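Local coordinates for protein HAD family phosphatase (Pseudomonas syringae pv. tomato, PDB 2ODA) that probably acts as a phosphatase-like hydrolase of the haloacid dehalogenase superfamily, in a Pseudomonas-specific branch whose exact substrate and reaction remain uncertain, at residues L69-P72 with V73-W76; I173-L176 with G177-E180; A184-A187 with L188-K192. One frame throughout, in Å; residues are numbered along the deposited sequence.

Contact 1: residues L69-P72 with V73-W76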
loop_
_atom_site.group_PDB
_atom_site.type_symbol
_atom_site.label_atom_id
_atom_site.label_comp_id
_atom_site.label_asym_id
_atom_site.label_seq_id
_atom_site.Cartn_x
_atom_site.Cartn_y
_atom_site.Cartn_z
ATOM N N LEU B 69 -1.220 25.512 -10.624
ATOM C CA LEU B 69 -0.015 25.209 -9.822
ATOM C C LEU B 69 0.917 24.170 -10.447
ATOM O O LEU B 69 2.137 24.239 -10.251
ATOM C CB LEU B 69 -0.380 24.725 -8.398
ATOM C CG LEU B 69 -0.793 25.782 -7.385
ATOM C CD1 LEU B 69 -0.987 25.119 -6.021
ATOM C CD2 LEU B 69 0.294 26.878 -7.318
ATOM N N ALA B 70 0.350 23.196 -11.171
ATOM C CA ALA B 70 1.151 22.117 -11.748
ATOM C C ALA B 70 1.860 22.508 -13.065
ATOM O O ALA B 70 2.643 21.719 -13.614
ATOM C CB ALA B 70 0.315 20.820 -11.917
ATOM N N ALA B 71 1.609 23.731 -13.542
ATOM C CA ALA B 71 2.238 24.226 -14.782
ATOM C C ALA B 71 3.746 23.928 -14.923
ATOM O O ALA B 71 4.153 23.404 -15.972
ATOM C CB ALA B 71 1.929 25.713 -15.018
ATOM N N PRO B 72 4.578 24.244 -13.896
ATOM C CA PRO B 72 6.003 23.969 -14.079
ATOM C C PRO B 72 6.459 22.495 -14.054
ATOM O O PRO B 72 7.633 22.241 -14.304
ATOM C CB PRO B 72 6.656 24.749 -12.926
ATOM C CG PRO B 72 5.626 24.701 -11.849
ATOM C CD PRO B 72 4.339 24.930 -12.607
ATOM N N VAL B 73 5.552 21.552 -13.779
ATOM C CA VAL B 73 5.901 20.121 -13.758
ATOM C C VAL B 73 5.064 19.257 -14.708
ATOM O O VAL B 73 5.355 18.073 -14.892
ATOM C CB VAL B 73 5.836 19.485 -12.323
ATOM C CG1 VAL B 73 6.836 20.141 -11.352
ATOM C CG2 VAL B 73 4.392 19.467 -11.751
ATOM N N ASN B 74 4.022 19.815 -15.315
ATOM C CA ASN B 74 3.122 18.962 -16.095
ATOM C C ASN B 74 3.675 18.476 -17.445
ATOM O O ASN B 74 3.002 17.724 -18.134
ATOM C CB ASN B 74 1.708 19.568 -16.244
ATOM C CG ASN B 74 1.687 20.846 -17.067
ATOM O OD1 ASN B 74 2.470 21.022 -18.002
ATOM N ND2 ASN B 74 0.766 21.743 -16.728
ATOM N N ASP B 75 4.865 18.941 -17.823
ATOM C CA ASP B 75 5.557 18.443 -19.017
ATOM C C ASP B 75 5.834 16.926 -18.856
ATOM O O ASP B 75 5.863 16.197 -19.842
ATOM C CB ASP B 75 6.905 19.182 -19.230
ATOM C CG ASP B 75 6.760 20.592 -19.850
ATOM O OD1 ASP B 75 5.946 20.804 -20.772
ATOM O OD2 ASP B 75 7.512 21.508 -19.425
ATOM N N TRP B 76 6.026 16.448 -17.617
ATOM C CA TRP B 76 6.540 15.094 -17.412
ATOM C C TRP B 76 6.026 14.397 -16.159
ATOM O O TRP B 76 6.090 13.168 -16.045
ATOM C CB TRP B 76 8.069 15.138 -17.394
ATOM C CG TRP B 76 8.621 15.836 -16.176
ATOM C CD1 TRP B 76 8.668 17.191 -15.938
ATOM C CD2 TRP B 76 9.174 15.205 -15.022
ATOM N NE1 TRP B 76 9.224 17.436 -14.700
ATOM C CE2 TRP B 76 9.553 16.231 -14.122
ATOM C CE3 TRP B 76 9.393 13.862 -14.655
ATOM C CZ2 TRP B 76 10.149 15.952 -12.884
ATOM C CZ3 TRP B 76 9.988 13.592 -13.423
ATOM C CH2 TRP B 76 10.360 14.635 -12.559
HETATM O O HOH W 1 6.003 21.727 -17.012
HETATM O O HOH W 2 9.709 20.302 -14.022
#

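Contact 2: residues I173-L176 with G177-E180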
loop_
_atom_site.group_PDB
_atom_site.type_symbol
_atom_site.label_atom_id
_atom_site.label_comp_id
_atom_site.label_asym_id
_atom_site.label_seq_id
_atom_site.Cartn_x
_atom_site.Cartn_y
_atom_site.Cartn_z
ATOM N N ILE B 173 14.649 17.407 5.526
ATOM C CA ILE B 173 15.598 18.243 4.817
ATOM C C ILE B 173 15.041 19.661 4.651
ATOM O O ILE B 173 13.832 19.883 4.745
ATOM C CB ILE B 173 15.978 17.646 3.415
ATOM C CG1 ILE B 173 14.713 17.381 2.560
ATOM C CG2 ILE B 173 16.829 16.364 3.633
ATOM C CD1 ILE B 173 14.975 16.936 1.096
ATOM N N ASP B 174 15.940 20.601 4.385
ATOM C CA ASP B 174 15.582 22.027 4.372
ATOM C C ASP B 174 14.846 22.414 3.088
ATOM O O ASP B 174 14.042 23.356 3.086
ATOM C CB ASP B 174 16.839 22.875 4.438
ATOM C CG ASP B 174 17.486 22.915 5.819
ATOM O OD1 ASP B 174 16.962 22.350 6.809
ATOM O OD2 ASP B 174 18.571 23.547 5.876
ATOM N N HIS B 175 15.183 21.745 1.986
ATOM C CA HIS B 175 14.632 22.092 0.664
ATOM C C HIS B 175 14.949 20.976 -0.306
ATOM O O HIS B 175 15.789 20.129 -0.019
ATOM C CB HIS B 175 15.227 23.438 0.147
ATOM C CG HIS B 175 16.726 23.461 0.107
ATOM N ND1 HIS B 175 17.457 22.904 -0.920
ATOM C CD2 HIS B 175 17.632 23.958 0.978
ATOM C CE1 HIS B 175 18.750 23.062 -0.680
ATOM N NE2 HIS B 175 18.880 23.690 0.473
ATOM N N LEU B 176 14.310 21.012 -1.477
ATOM C CA LEU B 176 14.505 19.980 -2.509
ATOM C C LEU B 176 15.926 19.866 -3.084
ATOM O O LEU B 176 16.279 18.841 -3.672
ATOM C CB LEU B 176 13.479 20.130 -3.632
ATOM C CG LEU B 176 12.012 19.895 -3.245
ATOM C CD1 LEU B 176 11.100 20.165 -4.440
ATOM C CD2 LEU B 176 11.819 18.466 -2.709
ATOM N N GLY B 177 16.750 20.896 -2.913
ATOM C CA GLY B 177 18.144 20.801 -3.368
ATOM C C GLY B 177 18.870 19.684 -2.620
ATOM O O GLY B 177 19.922 19.188 -3.058
ATOM N N GLU B 178 18.334 19.322 -1.460
ATOM C CA GLU B 178 18.919 18.260 -0.629
ATOM C C GLU B 178 18.311 16.887 -0.886
ATOM O O GLU B 178 18.682 15.896 -0.231
ATOM C CB GLU B 178 18.758 18.613 0.859
ATOM C CG GLU B 178 19.578 19.802 1.312
ATOM C CD GLU B 178 21.083 19.541 1.286
ATOM O OE1 GLU B 178 21.487 18.365 1.371
ATOM O OE2 GLU B 178 21.866 20.512 1.187
ATOM N N LEU B 179 17.388 16.804 -1.846
ATOM C CA LEU B 179 16.668 15.548 -2.051
ATOM C C LEU B 179 17.584 14.392 -2.469
ATOM O O LEU B 179 17.432 13.285 -1.991
ATOM C CB LEU B 179 15.534 15.702 -3.074
ATOM C CG LEU B 179 14.710 14.433 -3.337
ATOM C CD1 LEU B 179 13.893 14.027 -2.096
ATOM C CD2 LEU B 179 13.786 14.688 -4.480
ATOM N N GLU B 180 18.512 14.657 -3.381
ATOM C CA GLU B 180 19.367 13.593 -3.921
ATOM C C GLU B 180 20.163 12.904 -2.818
ATOM O O GLU B 180 20.146 11.666 -2.701
ATOM C CB GLU B 180 20.288 14.177 -5.012
ATOM C CG GLU B 180 20.869 13.187 -6.006
ATOM C CD GLU B 180 20.985 13.764 -7.440
ATOM O OE1 GLU B 180 21.001 12.954 -8.371
ATOM O OE2 GLU B 180 21.033 15.007 -7.643
HETATM O O HOH W 3 18.332 17.008 -5.018
#

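Contact 3: residues A184-A187 with L188-K192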
loop_
_atom_site.group_PDB
_atom_site.type_symbol
_atom_site.label_atom_id
_atom_site.label_comp_id
_atom_site.label_asym_id
_atom_site.label_seq_id
_atom_site.Cartn_x
_atom_site.Cartn_y
_atom_site.Cartn_z
ATOM N N ALA B 184 19.833 9.139 -1.167
ATOM C CA ALA B 184 21.016 8.258 -1.089
ATOM C C ALA B 184 21.186 7.690 0.320
ATOM O O ALA B 184 21.529 6.510 0.490
ATOM C CB ALA B 184 22.298 8.994 -1.562
ATOM N N ASP B 185 20.921 8.514 1.339
ATOM C CA ASP B 185 21.052 8.037 2.723
ATOM C C ASP B 185 19.927 7.058 3.098
ATOM O O ASP B 185 20.159 6.099 3.837
ATOM C CB ASP B 185 21.162 9.208 3.711
ATOM C CG ASP B 185 21.998 8.857 4.922
ATOM O OD1 ASP B 185 23.143 8.363 4.729
ATOM O OD2 ASP B 185 21.487 9.016 6.049
ATOM N N ILE B 186 18.715 7.274 2.581
ATOM C CA ILE B 186 17.640 6.279 2.764
ATOM C C ILE B 186 17.994 4.947 2.077
ATOM O O ILE B 186 17.728 3.853 2.618
ATOM C CB ILE B 186 16.270 6.831 2.334
ATOM C CG1 ILE B 186 15.787 7.863 3.389
ATOM C CG2 ILE B 186 15.240 5.681 2.147
ATOM C CD1 ILE B 186 14.563 8.748 2.931
ATOM N N ALA B 187 18.616 5.027 0.905
ATOM C CA ALA B 187 19.015 3.794 0.201
ATOM C C ALA B 187 20.007 2.991 1.050
ATOM O O ALA B 187 19.898 1.767 1.132
ATOM C CB ALA B 187 19.603 4.123 -1.169
ATOM N N LEU B 188 20.957 3.692 1.685
ATOM C CA LEU B 188 21.925 3.101 2.616
ATOM C C LEU B 188 21.233 2.472 3.812
ATOM O O LEU B 188 21.507 1.316 4.150
ATOM C CB LEU B 188 22.960 4.143 3.079
ATOM C CG LEU B 188 24.175 3.729 3.948
ATOM C CD1 LEU B 188 25.036 2.591 3.318
ATOM C CD2 LEU B 188 25.073 4.973 4.255
ATOM N N ARG B 189 20.328 3.210 4.450
ATOM C CA ARG B 189 19.472 2.616 5.516
ATOM C C ARG B 189 18.747 1.330 5.067
ATOM O O ARG B 189 18.780 0.309 5.764
ATOM C CB ARG B 189 18.480 3.649 6.089
ATOM C CG ARG B 189 19.170 4.695 6.938
ATOM C CD ARG B 189 18.394 6.009 7.031
ATOM N NE ARG B 189 17.097 5.818 7.674
ATOM C CZ ARG B 189 16.257 6.798 7.978
ATOM N NH1 ARG B 189 16.594 8.054 7.729
ATOM N NH2 ARG B 189 15.090 6.515 8.561
ATOM N N ARG B 190 18.169 1.364 3.869
ATOM C CA ARG B 190 17.514 0.187 3.277
ATOM C C ARG B 190 18.478 -0.980 3.099
ATOM O O ARG B 190 18.107 -2.139 3.336
ATOM C CB ARG B 190 16.869 0.541 1.934
ATOM C CG ARG B 190 15.602 1.404 2.085
ATOM C CD ARG B 190 14.994 1.758 0.745
ATOM N NE ARG B 190 14.598 0.569 -0.014
ATOM C CZ ARG B 190 14.500 0.534 -1.339
ATOM N NH1 ARG B 190 14.732 1.619 -2.048
ATOM N NH2 ARG B 190 14.153 -0.584 -1.959
ATOM N N SER B 191 19.712 -0.663 2.699
ATOM C CA SER B 191 20.747 -1.670 2.484
ATOM C C SER B 191 21.082 -2.376 3.800
ATOM O O SER B 191 21.506 -3.530 3.797
ATOM C CB SER B 191 21.999 -1.037 1.837
ATOM O OG SER B 191 22.846 -0.414 2.803
ATOM N N LYS B 192 20.860 -1.680 4.917
ATOM C CA LYS B 192 21.101 -2.200 6.269
ATOM C C LYS B 192 19.861 -2.863 6.875
ATOM O O LYS B 192 19.814 -3.146 8.079
ATOM C CB LYS B 192 21.612 -1.085 7.198
ATOM C CG LYS B 192 22.925 -0.473 6.743
ATOM C CD LYS B 192 23.255 0.819 7.499
ATOM C CE LYS B 192 24.592 1.371 6.993
ATOM N NZ LYS B 192 25.178 2.396 7.898
HETATM O O HOH W 4 18.995 9.458 6.730
#

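Contact 1: residues L69-P72 with V73-W76
Val73 turns its CG2 branch back over the Ala70 peptide, just after helix 63-69, where the chain bends towards strand 78-79. Val73 CG2 lies 3.4 Å from Ala70 O and 4.3 Å from Ala70 CB. The torsion responsible places CG2 between the backbone N and the carbonyl carbon, while CG1 stands anti to the latter (chi1 -62°) and rests alongside the Pro72 carbonyl. Ala70 and Val73 both touch Trp57 of strand 55-58, which places this apolar side of the turn against the sheet. Asn74 ND2 approaches the Ala71 backbone, 3.5 Å from CA, in van der Waals contact. Ala70 O takes the amide of Val73 (N to O 2.9 Å), the donor standing above the carbonyl plane, and a second, weak bond from Asn74 N. One water joins Ala71 O to Asp75 N; another accepts from Trp76 NE1 in the plane of the indole and donates to Pro72 O, 2.9 Å away. The turn is thus held mainly through main-chain polarity: one carbonyl gathers two amides, waters serve two others, and side chains add modest apolar packing on the buried side.

Contact 2: residues I173-L176 with G177-E180
The beta-to-alpha connection between strand 171-173, at one edge of the parallel sheet, and helix 179-191 closes through a short 3-10 turn, across whose start His175 and Glu178 meet. Glu178 N donates to His175 O, 3.0 Å, and one residue on Leu179 N donates to Leu176 O at an N-H...O angle of 162°; both donors stand above the plane of the carbonyl they use. The imidazole folds back over the turn because its CG sits between the backbone N and the carbonyl carbon (chi1 55°). This brings His175 ND1 to within 2.9 Å of Gly177 N, in a weak, bent hydrogen bond whose donor lies at the edge of the ring and near its plane. Glu178 approaches over one ring face instead: its CG makes a CH-pi contact 4.2 Å from the His175 centroid, offset toward the rim, with the carboxylate plane turned 66° from the ring. Ile173 meets the same glutamate, CB to Glu178 CB 3.9 Å, and Ile173 CD1 reaches the Leu179 backbone, 3.8 Å from N. A water accepts from Glu180 N and lies near enough to Leu176 O to donate to it. Leu176 and Leu179 face the sheet, both touching Ile111 of strand 109-112, and Leu179 also meets Leu48 of helix 41-51. Such a strand-to-helix turn, with apolar residues directed onto neighbouring strands, belongs to the three-layered Rossmann-like alpha/beta fold of HAD enzymes.

Contact 3: residues A184-A187 with L188-K192
Arg190 crosses Ile186 obliquely near the end of the alpha-helix 179-191, its CG 3.3 Å from Ile186 O and its CD 4.2 Å from Ile186 CG2. Regular i to i+4 backbone bonds hold this last part of the helix, among them Arg189 N to Asp185 O, 3.0 Å and nearly straight at 175°, and Arg190 N to Ile186 O, 2.8 Å. The close-packed side is that of the isoleucine: Ile186 CG2 points anti to its own backbone N, and the residue is buried against Trp127 and Ile129 of strand 127-131. Arg190 also touches Trp127; a bend at chi3 (60°) carries its guanidinium away, where NH1 bonds to Thr5 O.

Asp185 and Leu188 mark the looser, solvent-facing side, where Asp185 OD1 merely comes to 3.9 Å from Leu188 CD2. Asp185 and Arg189 are one turn apart, yet their charged groups do not pair directly; a water donates to Asp185 OD2 and accepts from Arg189 NH1, lying in the guanidinium plane at its edge. Arg189 finds its salt bridge in Glu194, beyond the helix, while NH1 also reaches His170 O. At the C-terminal end the Ser191 hydroxyl turns back to the helix, and OG donates to Leu188 O, 2.6 Å away, in the carbonyl plane on a lone pair.

Overall arrangement
All three contacts are partly buried. Contacts 2 and 3 share helix 179-191 and press apolar residues onto strand 127-131. Contact 2 forms the helix entrance, about 10 Å from the centre of the chain, and none of its touching residues is exposed; contact 3, at the far end about 19 Å out, has several exposed residues and two arginines. Contact 1 follows helix 63-69, also mixes buried with exposed residues, and lies about 19 Å from contact 2 and about 30 Å from contact 3, centre to centre. It packs against strand 55-58 and helix 41-51, which also meets contact 2. Turn bonds and water dominate contact 1, a CH-pi contact between glutamate and histidine distinguishes contact 2, and regular helical bonds carry contact 3.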